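Local coordinates for protein N-acetylneuraminate lyase (Peptoclostridium difficile, PDB 4WOZ) that belongs to the dihydrodipicolinate synthetase family of TIM-barrel proteins and is assembled here as four chains, at residues I40-H43 / N44-C48; I129-Y132 / Y133-I137; K291-A294 / K295-Y298. All blocks are in the same frame, centred on the assembly; numbering follows the deposited sequence.

Contact 1: I40-H43 / N44-C48; sequences IIRH and NIDVC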
# COMPACT_ATOMS: atom_id res chain seq x y z
N ILE A 40 2.57 -13.17 -35.46
CA ILE A 40 2.20 -12.07 -34.57
C ILE A 40 2.85 -10.80 -35.11
O ILE A 40 2.19 -9.77 -35.26
CB ILE A 40 2.70 -12.31 -33.12
CG1 ILE A 40 1.95 -13.49 -32.49
CG2 ILE A 40 2.51 -11.05 -32.28
CD1 ILE A 40 2.47 -13.88 -31.10
N ILE A 41 4.14 -10.88 -35.39
CA ILE A 41 4.90 -9.76 -35.92
C ILE A 41 4.27 -9.22 -37.20
O ILE A 41 4.00 -8.03 -37.33
CB ILE A 41 6.35 -10.17 -36.20
CG1 ILE A 41 7.03 -10.55 -34.88
CG2 ILE A 41 7.10 -9.05 -36.92
CD1 ILE A 41 8.43 -11.11 -35.04
N ARG A 42 4.03 -10.12 -38.15
CA ARG A 42 3.43 -9.77 -39.43
C ARG A 42 2.05 -9.14 -39.24
O ARG A 42 1.66 -8.23 -39.97
CB ARG A 42 3.30 -11.02 -40.31
CG ARG A 42 4.60 -11.45 -40.98
CD ARG A 42 4.61 -11.04 -42.45
NE ARG A 42 4.53 -9.60 -42.65
CZ ARG A 42 5.56 -8.77 -42.55
NH1 ARG A 42 6.77 -9.23 -42.25
NH2 ARG A 42 5.39 -7.47 -42.77
N HIS A 43 1.31 -9.65 -38.25
CA HIS A 43 -0.02 -9.15 -37.95
C HIS A 43 0.05 -7.70 -37.49
O HIS A 43 -0.75 -6.86 -37.90
CB HIS A 43 -0.67 -10.02 -36.88
CG HIS A 43 -2.04 -9.58 -36.48
ND1 HIS A 43 -3.13 -9.70 -37.32
CD2 HIS A 43 -2.51 -9.04 -35.34
CE1 HIS A 43 -4.21 -9.25 -36.71
NE2 HIS A 43 -3.86 -8.84 -35.50
N ASN A 44 1.01 -7.41 -36.62
CA ASN A 44 1.18 -6.05 -36.11
C ASN A 44 1.57 -5.07 -37.20
O ASN A 44 1.12 -3.93 -37.21
CB ASN A 44 2.23 -6.02 -34.99
CG ASN A 44 1.65 -6.35 -33.63
OD1 ASN A 44 0.74 -5.68 -33.15
ND2 ASN A 44 2.18 -7.39 -33.00
N ILE A 45 2.40 -5.51 -38.14
CA ILE A 45 2.84 -4.64 -39.23
C ILE A 45 1.77 -4.45 -40.30
O ILE A 45 1.41 -3.33 -40.65
CB ILE A 45 4.10 -5.21 -39.92
CG1 ILE A 45 5.24 -5.34 -38.91
CG2 ILE A 45 4.52 -4.29 -41.09
CD1 ILE A 45 6.44 -6.05 -39.46
N ASP A 46 1.26 -5.57 -40.81
CA ASP A 46 0.29 -5.53 -41.89
C ASP A 46 -1.18 -5.29 -41.54
O ASP A 46 -1.93 -4.77 -42.36
CB ASP A 46 0.41 -6.81 -42.71
CG ASP A 46 1.85 -7.10 -43.12
OD1 ASP A 46 2.58 -6.14 -43.42
OD2 ASP A 46 2.24 -8.29 -43.14
N VAL A 47 -1.59 -5.67 -40.33
CA VAL A 47 -2.98 -5.48 -39.96
C VAL A 47 -3.18 -4.36 -38.95
O VAL A 47 -4.04 -3.50 -39.14
CB VAL A 47 -3.59 -6.78 -39.38
CG1 VAL A 47 -5.08 -6.58 -39.15
CG2 VAL A 47 -3.34 -7.94 -40.32
N CYS A 48 -2.38 -4.37 -37.88
CA CYS A 48 -2.47 -3.34 -36.85
C CYS A 48 -1.86 -2.03 -37.33
O CYS A 48 -2.25 -0.96 -36.87
CB CYS A 48 -1.76 -3.79 -35.58
SG CYS A 48 -2.47 -5.28 -34.86
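Bends at chi2 (-103°) and chi3 (62°) fold the Arg42 side chain back toward Asp46, one turn on along helix 34-48, which joins strands 17-21 and 52-55 of the TIM barrel in a beta-alpha-beta unit. Asp46 holds CG beside its own backbone N and leans to meet it. The outcome is a side-on salt bridge gripped by two nitrogens: Arg42 NE bonds Asp46 OD2 at 2.7 Å and Arg42 NH2 bonds Asp46 OD1 at 3.2 Å. Both oxygens lie in the guanidinium plane and are met on their syn sides, with the two flat groups turned 28° apart. His43 lays its ring by Val47 and Cys48. Its ND1 comes to 3.5 Å from Val47 CG2, and Cys48 SG sits 4.3 Å from the ring centroid in an oblique sulfur-aromatic approach. At 44-48 the helix widens into a pi-type turn, where His43 O accepts from Val47 N (2.8 Å) and also from Cys48 N (3.0 Å). Toward helix 67-81, Ile41 and Ile45 run side by side and both touch Val81. Asn44 OD1 bonds Ser20 OG of strand 17-21, and its ND2 bonds Asn221 OD1 of helix 220-235. Salt bridges from Arg42 to Glu80 and Glu84 surround the guanidinium with carboxylates, an arrangement that would probably stabilise its positive charge and restrict its rotation.

Contact 2: I129-Y132 / Y133-I137; sequences IKHY and YNTII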
# COMPACT_ATOMS: atom_id res chain seq x y z
N ILE A 129 20.11 2.30 -8.99
CA ILE A 129 19.26 2.32 -10.17
C ILE A 129 19.92 3.19 -11.25
O ILE A 129 19.93 2.83 -12.43
CB ILE A 129 17.86 2.89 -9.84
CG1 ILE A 129 17.14 1.95 -8.87
CG2 ILE A 129 17.03 3.06 -11.11
CD1 ILE A 129 15.78 2.45 -8.43
N LYS A 130 20.48 4.32 -10.84
CA LYS A 130 21.14 5.23 -11.76
C LYS A 130 22.35 4.58 -12.43
O LYS A 130 22.58 4.77 -13.63
CB LYS A 130 21.59 6.49 -11.01
CG LYS A 130 22.17 7.57 -11.90
CD LYS A 130 22.56 8.79 -11.08
CE LYS A 130 22.96 9.96 -11.97
NZ LYS A 130 24.09 9.61 -12.87
N HIS A 131 23.11 3.81 -11.66
CA HIS A 131 24.28 3.13 -12.20
C HIS A 131 23.84 2.01 -13.13
O HIS A 131 24.51 1.73 -14.13
CB HIS A 131 25.14 2.55 -11.08
CG HIS A 131 26.34 1.79 -11.58
ND1 HIS A 131 26.41 0.42 -11.53
CD2 HIS A 131 27.49 2.22 -12.15
CE1 HIS A 131 27.56 0.03 -12.06
NE2 HIS A 131 28.23 1.10 -12.44
N TYR A 132 22.72 1.38 -12.80
CA TYR A 132 22.17 0.31 -13.62
C TYR A 132 21.90 0.84 -15.04
O TYR A 132 22.30 0.22 -16.02
CB TYR A 132 20.89 -0.21 -12.96
CG TYR A 132 19.97 -1.06 -13.82
CD1 TYR A 132 18.98 -0.47 -14.60
CD2 TYR A 132 20.05 -2.45 -13.79
CE1 TYR A 132 18.08 -1.24 -15.33
CE2 TYR A 132 19.15 -3.23 -14.53
CZ TYR A 132 18.17 -2.62 -15.29
OH TYR A 132 17.26 -3.38 -15.98
N TYR A 133 21.26 2.00 -15.14
CA TYR A 133 20.95 2.59 -16.44
C TYR A 133 22.19 3.07 -17.20
O TYR A 133 22.33 2.82 -18.40
CB TYR A 133 19.94 3.74 -16.27
CG TYR A 133 18.51 3.27 -16.08
CD1 TYR A 133 17.88 2.51 -17.06
CD2 TYR A 133 17.79 3.58 -14.92
CE1 TYR A 133 16.56 2.07 -16.90
CE2 TYR A 133 16.47 3.15 -14.75
CZ TYR A 133 15.87 2.39 -15.74
OH TYR A 133 14.56 1.98 -15.60
N ASN A 134 23.10 3.76 -16.51
CA ASN A 134 24.32 4.25 -17.14
C ASN A 134 25.18 3.09 -17.64
O ASN A 134 25.72 3.14 -18.74
CB ASN A 134 25.13 5.10 -16.17
CG ASN A 134 24.44 6.40 -15.82
OD1 ASN A 134 24.03 7.16 -16.71
ND2 ASN A 134 24.31 6.68 -14.53
N THR A 135 25.30 2.05 -16.83
CA THR A 135 26.10 0.90 -17.22
C THR A 135 25.55 0.32 -18.52
O THR A 135 26.30 0.04 -19.45
CB THR A 135 26.08 -0.20 -16.13
OG1 THR A 135 26.81 0.26 -14.98
CG2 THR A 135 26.70 -1.48 -16.64
N ILE A 136 24.24 0.15 -18.58
CA ILE A 136 23.60 -0.41 -19.76
C ILE A 136 23.83 0.41 -21.03
O ILE A 136 24.37 -0.10 -22.00
CB ILE A 136 22.08 -0.56 -19.55
CG1 ILE A 136 21.81 -1.62 -18.47
CG2 ILE A 136 21.40 -0.94 -20.86
CD1 ILE A 136 20.35 -1.79 -18.13
N ILE A 137 23.42 1.68 -21.01
CA ILE A 137 23.54 2.53 -22.20
C ILE A 137 24.96 2.95 -22.56
O ILE A 137 25.25 3.24 -23.72
CB ILE A 137 22.66 3.80 -22.07
CG1 ILE A 137 22.55 4.50 -23.43
CG2 ILE A 137 23.26 4.76 -21.05
CD1 ILE A 137 21.92 3.63 -24.52
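Tyr132 and Tyr133, neighbours in sequence, meet in a T-shaped stack: the edge of Tyr132 is directed at the face of Tyr133, with centroids 5.2 Å apart and planes at 81°. Tyr132 CD1 stands over the centre of the Tyr133 ring. One face of Tyr132 takes a CH-pi contact from the next turn, Ile136 CD1 lying 3.8 Å from its ring centroid. Ile129 runs alongside Tyr133, its CG2 touching Tyr133 CE2 at 3.7 Å. Different first torsions bring the edge of one ring to the face of the other: CG of Tyr132 is anti to the backbone N (chi1 164°), whereas CG of Tyr133 sits beside its own (chi1 -78°). On the outer side, Thr135 doubles the helical bond: its N and OG1 reach His131 O from opposite faces of the carbonyl plane, at 2.8 and 2.9 Å. That bond fixes the hydroxyl, which also lies over one face of the His131 ring, offset toward the rim.

The phenol ends are held in a second shell. Tyr133 OH bonds Ala116 O of strand 113-117, and Tyr132 OH bonds Ser93 N, beyond strand 86-90. Tyr132 also touches Pro282 of the second subunit. The helix belongs to the beta-alpha-beta unit 113-117, 126-138, 144-147, and within it Ile136 packs on Ile114 and Leu144 of the two strands and on Leu96 of the adjacent helix 96-109.

Contact 3: K291-A294 / K295-Y298; sequences KSRA and KEIY
Arg293 meets both Glu296 and Ile297 on helix 288-301, the last helix of this TIM-barrel chain, which packs on helices 239-259 and 261-271 following the eighth barrel strand. Among the charged contacts, Arg293 NH1 reaches Glu296 OE1 at 3.3 Å, a salt bridge whose hydrogen bond is weak although nearly straight at 166°. The oxygen lies at the guanidinium edge, near its plane, but the carboxylate is turned 72° from that plane, far from a flat two-pronged pairing. A second carboxylate, Asp255 of helix 239-259, forms a salt bridge with Arg293 NH2, making the arginine a bridge between helices.

Apolar packing occupies one face of the same group. CG of Arg293 is anti to the backbone N (chi1 173°), and a bend at chi2 then carries the chain across Ile297 at about a right angle. Ile297 CG1 consequently lies over one guanidinium face, while its side chain also packs on Leu252. The small Ala294 lies against Asn259 of helix 239-259 and Leu267 of helix 261-271.

Backbone bonds supply the regular part of the scaffold: Lys295 N binds Lys291 O, and Tyr298 N binds Ala294 O at 2.9 Å. Arg293 O accepts the bond from Ile297 N at 2.9 Å and a weak additional one from Glu296 N at 3.0 Å.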
# COMPACT_ATOMS: atom_id res chain seq x y z
N LYS A 291 -12.20 -19.92 -22.90
CA LYS A 291 -12.17 -20.00 -24.36
C LYS A 291 -13.47 -19.53 -25.00
O LYS A 291 -13.44 -18.81 -26.01
CB LYS A 291 -11.84 -21.42 -24.81
CG LYS A 291 -10.40 -21.83 -24.51
CD LYS A 291 -10.05 -23.22 -25.03
CE LYS A 291 -8.59 -23.55 -24.76
NZ LYS A 291 -8.20 -24.95 -25.13
N SER A 292 -14.61 -19.91 -24.44
CA SER A 292 -15.88 -19.47 -25.02
C SER A 292 -16.07 -17.98 -24.72
O SER A 292 -16.66 -17.25 -25.50
CB SER A 292 -17.05 -20.29 -24.47
OG SER A 292 -17.25 -20.04 -23.09
N ARG A 293 -15.55 -17.53 -23.58
CA ARG A 293 -15.67 -16.12 -23.23
C ARG A 293 -14.83 -15.29 -24.20
O ARG A 293 -15.26 -14.25 -24.67
CB ARG A 293 -15.20 -15.87 -21.79
CG ARG A 293 -15.13 -14.40 -21.41
CD ARG A 293 -16.46 -13.69 -21.68
NE ARG A 293 -16.41 -12.27 -21.34
CZ ARG A 293 -17.42 -11.42 -21.54
NH1 ARG A 293 -18.55 -11.85 -22.08
NH2 ARG A 293 -17.30 -10.14 -21.19
N ALA A 294 -13.62 -15.76 -24.49
CA ALA A 294 -12.73 -15.05 -25.40
C ALA A 294 -13.37 -14.93 -26.78
O ALA A 294 -13.22 -13.92 -27.47
CB ALA A 294 -11.39 -15.78 -25.51
N LYS A 295 -14.09 -15.96 -27.20
CA LYS A 295 -14.76 -15.93 -28.49
C LYS A 295 -15.95 -14.98 -28.48
O LYS A 295 -16.33 -14.42 -29.51
CB LYS A 295 -15.16 -17.35 -28.91
CG LYS A 295 -13.95 -18.19 -29.28
CD LYS A 295 -14.28 -19.59 -29.73
CE LYS A 295 -13.01 -20.30 -30.18
NZ LYS A 295 -13.24 -21.72 -30.56
N GLU A 296 -16.55 -14.78 -27.31
CA GLU A 296 -17.66 -13.83 -27.20
C GLU A 296 -17.05 -12.44 -27.36
O GLU A 296 -17.59 -11.58 -28.05
CB GLU A 296 -18.32 -13.91 -25.82
CG GLU A 296 -19.24 -15.08 -25.60
CD GLU A 296 -20.00 -14.94 -24.29
OE1 GLU A 296 -19.35 -14.87 -23.23
OE2 GLU A 296 -21.25 -14.89 -24.33
N ILE A 297 -15.92 -12.23 -26.68
CA ILE A 297 -15.21 -10.96 -26.73
C ILE A 297 -14.82 -10.68 -28.18
O ILE A 297 -14.92 -9.55 -28.65
CB ILE A 297 -13.94 -11.02 -25.82
CG1 ILE A 297 -14.38 -11.13 -24.36
CG2 ILE A 297 -13.08 -9.78 -26.02
CD1 ILE A 297 -13.24 -11.37 -23.38
N TYR A 298 -14.39 -11.73 -28.88
CA TYR A 298 -13.99 -11.59 -30.28
C TYR A 298 -15.15 -11.12 -31.15
O TYR A 298 -15.01 -10.16 -31.92
CB TYR A 298 -13.46 -12.91 -30.82
CG TYR A 298 -13.15 -12.86 -32.30
CD1 TYR A 298 -12.10 -12.08 -32.79
CD2 TYR A 298 -13.93 -13.56 -33.22
CE1 TYR A 298 -11.84 -12.00 -34.16
CE2 TYR A 298 -13.68 -13.48 -34.59
CZ TYR A 298 -12.63 -12.71 -35.05
OH TYR A 298 -12.38 -12.64 -36.39

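From the N terminus the three contacts come in series, each a local turn within one helix, so none closes a long loop and none nests in or crosses another. Contact 1 belongs to the helix between barrel strands 17-21 and 52-55. Contact 2 follows on the helix joining strands 113-117 and 144-147, on the opposite side of the chain's centre, with centres about 33 Å apart. Contact 3 lies on the C-terminal helix, beyond the last strand, and ties it to helices 239-259 and 261-271. Its nearest atoms come about 9 Å from those of contact 1, without touching. Contacts 2 and 3 are farthest apart, their centres about 43 Å from each other.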